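Local coordinates for basic blue protein (Cucumis sativus, PDB 2CBP) that binds a single type 1 (blue) copper ion and, as a member of the phytocyanin family, probably carries electrons, at residues V2-G7 against L31-P36; G27-F32 against R65-L70; G47-C52 against K90-A95. One frame throughout, in Å; residues are numbered along the deposited sequence. Where two conformers were deposited one is given.

Contact 1 (V2-G7 against L31-P36); sequences VYVVGG and LFNYNP
The flat ring of Phe32 takes a methyl of Val5 on one face: CG2 stands over its centre, 3.9 Å from the Phe32 ring centroid and 11° off the normal, a CH-pi contact. Trp11 meets the same ring edge-to-face and Phe77 adds a third aromatic group, so Phe32 belongs to the aromatic core behind the copper site; its side chain lies about 7 Å from that of the copper ligand Met89. An alanine in place of Phe32 would probably open a gap beneath Val5 CG2 and take away one of the rings that Trp11 packs against edge-to-face. On the face of the sheet bearing Val4 and Leu31, Val4 CG1, held anti to the backbone N (chi1 -177°), lies 3.6 Å from Asn33 ND2. The backbones join as parallel strands. Leu31 N donates to Tyr3 O (2.8 Å), and Leu31 O receives Val5 N at 3.0 Å, the donor tilted 21° from the carbonyl plane. Past this pair the segments diverge, because a type II turn from Val4 to Gly7 bends the first one away. Water fills the fork: one molecule donates to Val5 O and Leu31 O and accepts from Asn33 N, while a second links Gly7 O to Asn33 ND2. Leu31 O is therefore gripped by two donors, an amide and a water, and hydration carries the polar pairing on where direct strand bonds stop.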
loop_
_atom_site.group_PDB
_atom_site.type_symbol
_atom_site.label_atom_id
_atom_site.label_comp_id
_atom_site.label_asym_id
_atom_site.label_seq_id
_atom_site.Cartn_x
_atom_site.Cartn_y
_atom_site.Cartn_z
ATOM N N VAL A 2 -5.526 -10.423 9.241
ATOM C CA VAL A 2 -4.668 -9.230 9.201
ATOM C C VAL A 2 -3.262 -9.614 8.755
ATOM O O VAL A 2 -2.686 -10.612 9.189
ATOM C CB VAL A 2 -4.620 -8.559 10.590
ATOM C CG1 VAL A 2 -3.757 -7.312 10.608
ATOM C CG2 VAL A 2 -6.010 -8.331 11.122
ATOM N N TYR A 3 -2.722 -8.788 7.886
ATOM C CA TYR A 3 -1.383 -8.920 7.340
ATOM C C TYR A 3 -0.617 -7.614 7.641
ATOM O O TYR A 3 -1.199 -6.543 7.463
ATOM C CB TYR A 3 -1.358 -9.142 5.820
ATOM C CG TYR A 3 -2.042 -10.440 5.430
ATOM C CD1 TYR A 3 -3.428 -10.532 5.378
ATOM C CD2 TYR A 3 -1.281 -11.572 5.150
ATOM C CE1 TYR A 3 -4.070 -11.716 5.045
ATOM C CE2 TYR A 3 -1.909 -12.776 4.813
ATOM C CZ TYR A 3 -3.299 -12.833 4.762
ATOM O OH TYR A 3 -3.931 -14.000 4.435
ATOM N N VAL A 4 0.611 -7.809 8.057
ATOM C CA VAL A 4 1.487 -6.659 8.344
ATOM C C VAL A 4 2.373 -6.497 7.090
ATOM O O VAL A 4 3.246 -7.322 6.779
ATOM C CB VAL A 4 2.267 -6.833 9.648
ATOM C CG1 VAL A 4 3.109 -5.585 9.952
ATOM C CG2 VAL A 4 1.361 -7.206 10.807
ATOM N N VAL A 5 2.072 -5.441 6.375
ATOM C CA VAL A 5 2.818 -5.112 5.146
ATOM C C VAL A 5 4.305 -4.950 5.413
ATOM O O VAL A 5 4.725 -4.131 6.260
ATOM C CB VAL A 5 2.215 -3.829 4.526
ATOM C CG1 VAL A 5 3.019 -3.418 3.287
ATOM C CG2 VAL A 5 0.745 -3.969 4.248
ATOM N N GLY A 6 5.111 -5.704 4.699
ATOM C CA GLY A 6 6.566 -5.689 4.808
ATOM C C GLY A 6 7.094 -6.456 6.005
ATOM O O GLY A 6 8.329 -6.426 6.284
ATOM N N GLY A 7 6.216 -7.155 6.710
ATOM C CA GLY A 7 6.672 -7.924 7.898
ATOM C C GLY A 7 7.308 -7.011 8.954
ATOM O O GLY A 7 6.816 -5.900 9.240
ATOM N N LEU A 31 -2.167 -3.929 7.411
ATOM C CA LEU A 31 -1.660 -3.043 8.486
ATOM C C LEU A 31 -0.317 -2.457 8.042
ATOM O O LEU A 31 0.641 -3.184 7.795
ATOM C CB LEU A 31 -1.548 -3.817 9.776
ATOM C CG LEU A 31 -1.312 -3.023 11.059
ATOM C CD1 LEU A 31 -1.921 -3.801 12.198
ATOM C CD2 LEU A 31 0.146 -2.731 11.300
ATOM N N PHE A 32 -0.300 -1.134 7.973
ATOM C CA PHE A 32 0.848 -0.349 7.539
ATOM C C PHE A 32 1.499 0.406 8.699
ATOM O O PHE A 32 0.857 1.302 9.256
ATOM C CB PHE A 32 0.405 0.687 6.475
ATOM C CG PHE A 32 -0.120 0.154 5.171
ATOM C CD1 PHE A 32 -1.433 -0.261 5.040
ATOM C CD2 PHE A 32 0.727 0.093 4.051
ATOM C CE1 PHE A 32 -1.918 -0.765 3.833
ATOM C CE2 PHE A 32 0.260 -0.391 2.825
ATOM C CZ PHE A 32 -1.073 -0.811 2.731
ATOM N N ASN A 33 2.739 0.024 8.955
ATOM C CA ASN A 33 3.544 0.645 10.011
ATOM C C ASN A 33 4.677 1.487 9.407
ATOM O O ASN A 33 5.486 0.916 8.641
ATOM C CB ASN A 33 4.187 -0.395 10.930
ATOM C CG ASN A 33 3.226 -1.193 11.782
ATOM O OD1 ASN A 33 2.314 -0.645 12.408
ATOM N ND2 ASN A 33 3.482 -2.482 11.810
ATOM N N TYR A 34 4.727 2.737 9.833
ATOM C CA TYR A 34 5.784 3.644 9.353
ATOM C C TYR A 34 5.799 4.950 10.125
ATOM O O TYR A 34 4.874 5.264 10.908
ATOM C CB TYR A 34 5.511 3.953 7.822
ATOM C CG TYR A 34 4.149 4.563 7.704
ATOM C CD1 TYR A 34 2.981 3.781 7.661
ATOM C CD2 TYR A 34 3.987 5.966 7.656
ATOM C CE1 TYR A 34 1.744 4.343 7.597
ATOM C CE2 TYR A 34 2.731 6.531 7.590
ATOM C CZ TYR A 34 1.595 5.726 7.555
ATOM O OH TYR A 34 0.388 6.374 7.503
ATOM N N ASN A 35 6.839 5.722 9.846
ATOM C CA ASN A 35 7.033 7.071 10.418
ATOM C C ASN A 35 6.327 8.069 9.510
ATOM O O ASN A 35 6.883 8.315 8.436
ATOM C CB ASN A 35 8.535 7.367 10.449
ATOM C CG ASN A 35 8.811 8.731 11.091
ATOM O OD1 ASN A 35 7.945 9.615 11.130
ATOM N ND2 ASN A 35 10.028 8.876 11.607
ATOM N N PRO A 36 5.214 8.616 9.912
ATOM C CA PRO A 36 4.427 9.554 9.108
ATOM C C PRO A 36 5.089 10.840 8.727
ATOM O O PRO A 36 4.525 11.547 7.842
ATOM C CB PRO A 36 3.105 9.762 9.867
ATOM C CG PRO A 36 3.470 9.432 11.302
ATOM C CD PRO A 36 4.515 8.333 11.191
HETATM O O HOH W 1 3.345 -2.487 8.118
HETATM O O HOH W 2 6.022 -3.696 11.009
#

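Contact 2 (G27-F32 against R65-L70); sequences GDILLF and RDQIKL
Ile68 CD1 meets the Phe32 ring at 3.8 Å from CE1, while Asp66 O lies at the edge of that ring, in its plane. This is the tightly packed face, where Leu30 and Leu70 also cross, Leu30 CG lying 4.1 Å from Leu70 CD2. Leu30 CG sits anti to its own carbonyl carbon (chi1 -63°), which carries the isobutyl group inward to Leu70, and Phe77 of strand 73-78 packs on both leucines and on Ile68. Asp66 shares this buried face, but its carboxylate is taken up by Ser63 OG and Tyr34 OH. The strands between are a regular antiparallel pair, at 161°, within one sheet of the cupredoxin beta-sandwich, the phytocyanin form of the blue copper fold. Leu30 and Ile68 make a hydrogen-bonded pair, with Leu30 N to Ile68 O at 2.8 Å and Ile68 N to Leu30 O at 2.7 Å. Phe32 and Asp66 make another, its Asp66 N to Phe32 O bond more bent, at 134°. Beyond the strand, Gly27 N still reaches Leu70 O at 2.7 Å and Leu70 N reaches Asp28 O. The other face, with Ile29, Leu31, Gln67 and Lys69, is looser and more exposed. There, in one of the two conformers of Leu31, this side chain and Gln67 run side by side, Leu31 CD1 4.0 Å from Gln67 CG, and Ile29 CG2 touches Gln67 CB at 3.9 Å. At this margin the Arg65 guanidinium reaches Asn33 OD1 only weakly.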
loop_
_atom_site.group_PDB
_atom_site.type_symbol
_atom_site.label_atom_id
_atom_site.label_comp_id
_atom_site.label_asym_id
_atom_site.label_seq_id
_atom_site.Cartn_x
_atom_site.Cartn_y
_atom_site.Cartn_z
ATOM N N GLY A 27 -12.315 -8.311 2.769
ATOM C CA GLY A 27 -12.492 -8.159 4.206
ATOM C C GLY A 27 -11.205 -8.285 4.993
ATOM O O GLY A 27 -11.189 -7.878 6.174
ATOM N N ASP A 28 -10.182 -8.829 4.376
ATOM C CA ASP A 28 -8.860 -8.959 5.039
ATOM C C ASP A 28 -8.403 -7.502 5.294
ATOM O O ASP A 28 -8.888 -6.544 4.664
ATOM C CB ASP A 28 -7.873 -9.760 4.243
ATOM C CG ASP A 28 -8.010 -11.258 4.290
ATOM O OD1 ASP A 28 -8.879 -11.747 5.087
ATOM O OD2 ASP A 28 -7.303 -12.007 3.606
ATOM N N ILE A 29 -7.490 -7.363 6.233
ATOM C CA ILE A 29 -6.921 -6.090 6.637
ATOM C C ILE A 29 -5.406 -6.050 6.414
ATOM O O ILE A 29 -4.671 -6.973 6.752
ATOM C CB ILE A 29 -7.161 -5.796 8.127
ATOM C CG1 ILE A 29 -8.658 -5.698 8.356
ATOM C CG2 ILE A 29 -6.485 -4.508 8.567
ATOM C CD1 ILE A 29 -9.090 -5.809 9.818
ATOM N N LEU A 30 -4.984 -4.918 5.836
ATOM C CA LEU A 30 -3.568 -4.660 5.609
ATOM C C LEU A 30 -3.204 -3.611 6.694
ATOM O O LEU A 30 -3.926 -2.614 6.812
ATOM C CB LEU A 30 -3.208 -4.110 4.255
ATOM C CG LEU A 30 -3.500 -4.971 3.034
ATOM C CD1 LEU A 30 -2.816 -4.371 1.838
ATOM C CD2 LEU A 30 -3.091 -6.393 3.249
ATOM N N LEU A 31 -2.167 -3.929 7.411
ATOM C CA LEU A 31 -1.660 -3.043 8.486
ATOM C C LEU A 31 -0.317 -2.457 8.042
ATOM O O LEU A 31 0.641 -3.184 7.795
ATOM C CB LEU A 31 -1.548 -3.817 9.776
ATOM C CG LEU A 31 -1.312 -3.023 11.059
ATOM C CD1 LEU A 31 -1.921 -3.801 12.198
ATOM C CD2 LEU A 31 0.146 -2.731 11.300
ATOM N N PHE A 32 -0.300 -1.134 7.973
ATOM C CA PHE A 32 0.848 -0.349 7.539
ATOM C C PHE A 32 1.499 0.406 8.699
ATOM O O PHE A 32 0.857 1.302 9.256
ATOM C CB PHE A 32 0.405 0.687 6.475
ATOM C CG PHE A 32 -0.120 0.154 5.171
ATOM C CD1 PHE A 32 -1.433 -0.261 5.040
ATOM C CD2 PHE A 32 0.727 0.093 4.051
ATOM C CE1 PHE A 32 -1.918 -0.765 3.833
ATOM C CE2 PHE A 32 0.260 -0.391 2.825
ATOM C CZ PHE A 32 -1.073 -0.811 2.731
ATOM N N ARG A 65 0.198 3.821 11.655
ATOM C CA ARG A 65 -0.321 2.472 11.932
ATOM C C ARG A 65 -1.716 2.311 11.338
ATOM O O ARG A 65 -2.675 2.161 12.115
ATOM C CB ARG A 65 -0.402 2.157 13.446
ATOM C CG ARG A 65 -0.501 0.674 13.742
ATOM C CD ARG A 65 -0.908 0.301 15.091
ATOM N NE ARG A 65 0.013 0.288 16.162
ATOM C CZ ARG A 65 1.308 0.016 16.199
ATOM N NH1 ARG A 65 1.969 -0.286 15.092
ATOM N NH2 ARG A 65 1.972 0.050 17.366
ATOM N N ASP A 66 -1.821 2.362 10.025
ATOM C CA ASP A 66 -3.107 2.266 9.346
ATOM C C ASP A 66 -3.543 0.815 9.132
ATOM O O ASP A 66 -2.745 -0.033 8.781
ATOM C CB ASP A 66 -3.109 2.983 7.992
ATOM C CG ASP A 66 -2.447 4.348 8.075
ATOM O OD1 ASP A 66 -3.037 5.140 8.888
ATOM O OD2 ASP A 66 -1.475 4.595 7.399
ATOM N N GLN A 67 -4.844 0.626 9.363
ATOM C CA GLN A 67 -5.509 -0.678 9.189
ATOM C C GLN A 67 -6.510 -0.496 8.040
ATOM O O GLN A 67 -7.536 0.153 8.244
ATOM C CB GLN A 67 -6.196 -1.153 10.452
ATOM C CG GLN A 67 -5.231 -1.582 11.534
ATOM C CD GLN A 67 -5.828 -2.494 12.583
ATOM O OE1 GLN A 67 -6.195 -3.646 12.322
ATOM N NE2 GLN A 67 -5.900 -1.962 13.801
ATOM N N ILE A 68 -6.158 -1.021 6.889
ATOM C CA ILE A 68 -6.997 -0.915 5.681
ATOM C C ILE A 68 -7.626 -2.236 5.282
ATOM O O ILE A 68 -7.019 -3.259 5.012
ATOM C CB ILE A 68 -6.204 -0.274 4.524
ATOM C CG1 ILE A 68 -5.672 1.058 5.042
ATOM C CG2 ILE A 68 -7.113 -0.086 3.338
ATOM C CD1 ILE A 68 -4.704 1.826 4.174
ATOM N N LYS A 69 -8.967 -2.199 5.281
ATOM C CA LYS A 69 -9.797 -3.366 4.963
ATOM C C LYS A 69 -9.904 -3.420 3.435
ATOM O O LYS A 69 -10.190 -2.414 2.782
ATOM C CB LYS A 69 -11.160 -3.311 5.602
ATOM C CG LYS A 69 -11.893 -4.626 5.833
ATOM C CD LYS A 69 -13.326 -4.358 6.306
ATOM C CE LYS A 69 -14.052 -5.643 6.651
ATOM N NZ LYS A 69 -13.982 -6.614 5.532
ATOM N N LEU A 70 -9.657 -4.612 2.930
ATOM C CA LEU A 70 -9.707 -4.792 1.484
ATOM C C LEU A 70 -11.080 -5.133 0.929
ATOM O O LEU A 70 -11.760 -6.069 1.379
ATOM C CB LEU A 70 -8.778 -5.960 1.163
ATOM C CG LEU A 70 -7.286 -5.779 1.375
ATOM C CD1 LEU A 70 -6.590 -7.042 0.928
ATOM C CD2 LEU A 70 -6.751 -4.574 0.637
#

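Contact 3 (G47-C52 against K90-A95); sequences GGFSTC and KIAVNA
With its CG anti to the backbone N (chi1 171°), Phe49 reaches out from helix 46-51 toward strand 90-95, while Lys90 places CG between its backbone N and carbonyl carbon (chi1 60°) and bends again at chi3, bringing its chain across the ring. The two side chains cross at about a right angle. Lys90 CE stands over the middle of one ring face, and NZ lies 4.3 Å from the Phe49 ring centroid, 10° off the normal, a cation-pi contact. Ala92 CB covers the opposite face nearer the rim, 3.8 Å from Phe49 CZ, so the ring is clasped between two residues of one strand, with Ile91 N at its edge. The ammonium also donates to the backbone of the same phenylalanine, Lys90 NZ to Phe49 O at 2.7 Å. Beside it, Cys52 SG, joined to Cys85 by a disulfide, lies 3.9 Å from Lys90 CE. Tyr76 of strand 73-78 meets the Phe49 ring too, placing the helix against the outer side of the four-stranded sheet. Alongside Ala92 and Tyr76, Lys90 thus ties helix to sheet through ring and carbonyl; these electron-rich groups, and the Glu16 side chain that also touches it, probably help offset the cost of burying its charge.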
loop_
_atom_site.group_PDB
_atom_site.type_symbol
_atom_site.label_atom_id
_atom_site.label_comp_id
_atom_site.label_asym_id
_atom_site.label_seq_id
_atom_site.Cartn_x
_atom_site.Cartn_y
_atom_site.Cartn_z
ATOM N N GLY A 47 -3.459 2.616 -12.951
ATOM C CA GLY A 47 -2.720 3.620 -13.702
ATOM C C GLY A 47 -1.719 4.402 -12.877
ATOM O O GLY A 47 -0.542 4.618 -13.264
ATOM N N GLY A 48 -2.195 4.852 -11.737
ATOM C CA GLY A 48 -1.420 5.619 -10.762
ATOM C C GLY A 48 -0.314 4.745 -10.197
ATOM O O GLY A 48 0.841 5.189 -10.007
ATOM N N PHE A 49 -0.666 3.477 -9.968
ATOM C CA PHE A 49 0.298 2.524 -9.433
ATOM C C PHE A 49 1.479 2.399 -10.418
ATOM O O PHE A 49 2.647 2.402 -10.021
ATOM C CB PHE A 49 -0.305 1.166 -9.133
ATOM C CG PHE A 49 0.608 0.048 -8.772
ATOM C CD1 PHE A 49 1.024 -0.145 -7.429
ATOM C CD2 PHE A 49 1.080 -0.833 -9.734
ATOM C CE1 PHE A 49 1.866 -1.187 -7.081
ATOM C CE2 PHE A 49 1.922 -1.880 -9.393
ATOM C CZ PHE A 49 2.337 -2.072 -8.080
ATOM N N SER A 50 1.107 2.265 -11.684
ATOM C CA SER A 50 2.120 2.086 -12.728
ATOM C C SER A 50 2.949 3.308 -12.987
ATOM O O SER A 50 4.183 3.135 -13.161
ATOM C CB SER A 50 1.458 1.563 -14.005
ATOM O OG SER A 50 1.003 0.223 -13.811
ATOM N N THR A 51 2.370 4.491 -13.035
ATOM C CA THR A 51 3.126 5.716 -13.335
ATOM C C THR A 51 3.610 6.505 -12.127
ATOM O O THR A 51 4.335 7.500 -12.292
ATOM C CB THR A 51 2.247 6.622 -14.225
ATOM O OG1 THR A 51 1.132 6.991 -13.412
ATOM C CG2 THR A 51 1.814 5.928 -15.506
ATOM N N CYS A 52 3.168 6.102 -10.954
ATOM C CA CYS A 52 3.519 6.793 -9.711
ATOM C C CYS A 52 2.906 8.183 -9.718
ATOM O O CYS A 52 3.460 9.125 -9.131
ATOM C CB CYS A 52 5.046 6.793 -9.519
ATOM S SG CYS A 52 5.633 5.188 -8.975
ATOM N N LYS A 90 5.437 0.717 -3.128
ATOM C CA LYS A 90 4.106 0.472 -3.694
ATOM C C LYS A 90 3.798 -1.022 -3.687
ATOM O O LYS A 90 4.723 -1.848 -3.740
ATOM C CB LYS A 90 4.061 0.960 -5.171
ATOM C CG LYS A 90 5.074 0.218 -6.004
ATOM C CD LYS A 90 4.924 0.164 -7.470
ATOM C CE LYS A 90 4.902 1.440 -8.220
ATOM N NZ LYS A 90 5.007 1.173 -9.702
ATOM N N ILE A 91 2.500 -1.329 -3.588
ATOM C CA ILE A 91 2.048 -2.721 -3.597
ATOM C C ILE A 91 0.713 -2.806 -4.331
ATOM O O ILE A 91 -0.133 -1.908 -4.335
ATOM C CB ILE A 91 1.909 -3.420 -2.254
ATOM C CG1 ILE A 91 0.988 -2.628 -1.352
ATOM C CG2 ILE A 91 3.265 -3.676 -1.608
ATOM C CD1 ILE A 91 0.567 -3.246 -0.014
ATOM N N ALA A 92 0.568 -3.991 -4.937
ATOM C CA ALA A 92 -0.683 -4.302 -5.655
ATOM C C ALA A 92 -1.175 -5.648 -5.045
ATOM O O ALA A 92 -0.386 -6.565 -4.911
ATOM C CB ALA A 92 -0.515 -4.358 -7.139
ATOM N N VAL A 93 -2.477 -5.652 -4.736
ATOM C CA VAL A 93 -3.083 -6.874 -4.172
ATOM C C VAL A 93 -4.421 -7.152 -4.867
ATOM O O VAL A 93 -5.069 -6.248 -5.417
ATOM C CB VAL A 93 -3.214 -6.756 -2.645
ATOM C CG1 VAL A 93 -1.943 -6.276 -1.954
ATOM C CG2 VAL A 93 -4.383 -5.881 -2.226
ATOM N N ASN A 94 -4.801 -8.413 -4.791
ATOM C CA ASN A 94 -6.095 -8.870 -5.348
ATOM C C ASN A 94 -6.807 -9.651 -4.219
ATOM O O ASN A 94 -6.191 -10.595 -3.713
ATOM C CB ASN A 94 -5.974 -9.708 -6.605
ATOM C CG ASN A 94 -7.386 -10.012 -7.159
ATOM O OD1 ASN A 94 -8.138 -9.092 -7.463
ATOM N ND2 ASN A 94 -7.686 -11.296 -7.294
ATOM N N ALA A 95 -8.016 -9.201 -3.935
ATOM C CA ALA A 95 -8.797 -9.871 -2.886
ATOM C C ALA A 95 -9.929 -10.673 -3.539
ATOM O O ALA A 95 -10.726 -10.119 -4.306
ATOM C CB ALA A 95 -9.309 -8.882 -1.871
#

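In the fold
From the N terminus, strand 2-4 pairs first with strand 29-33, and contact 1 closes the loop of residues between them. Strand 29-33 then serves both contact 1 and contact 2, which share Leu31 and Phe32; contact 2 closes a longer excursion that includes strand 41-44, helix 46-51 and strand 59-61, and completes the three-stranded sheet. Contact 3 opens within that excursion, at 47-52, and closes only at 90-95, after strand 65-69, so contacts 2 and 3 cross, whereas contact 1 closes before contact 3 opens. Ile91 CD1, packed against Phe32, Leu30 and Val5, joins the two sheets across the core, while contact 3 fastens the helix to the second sheet.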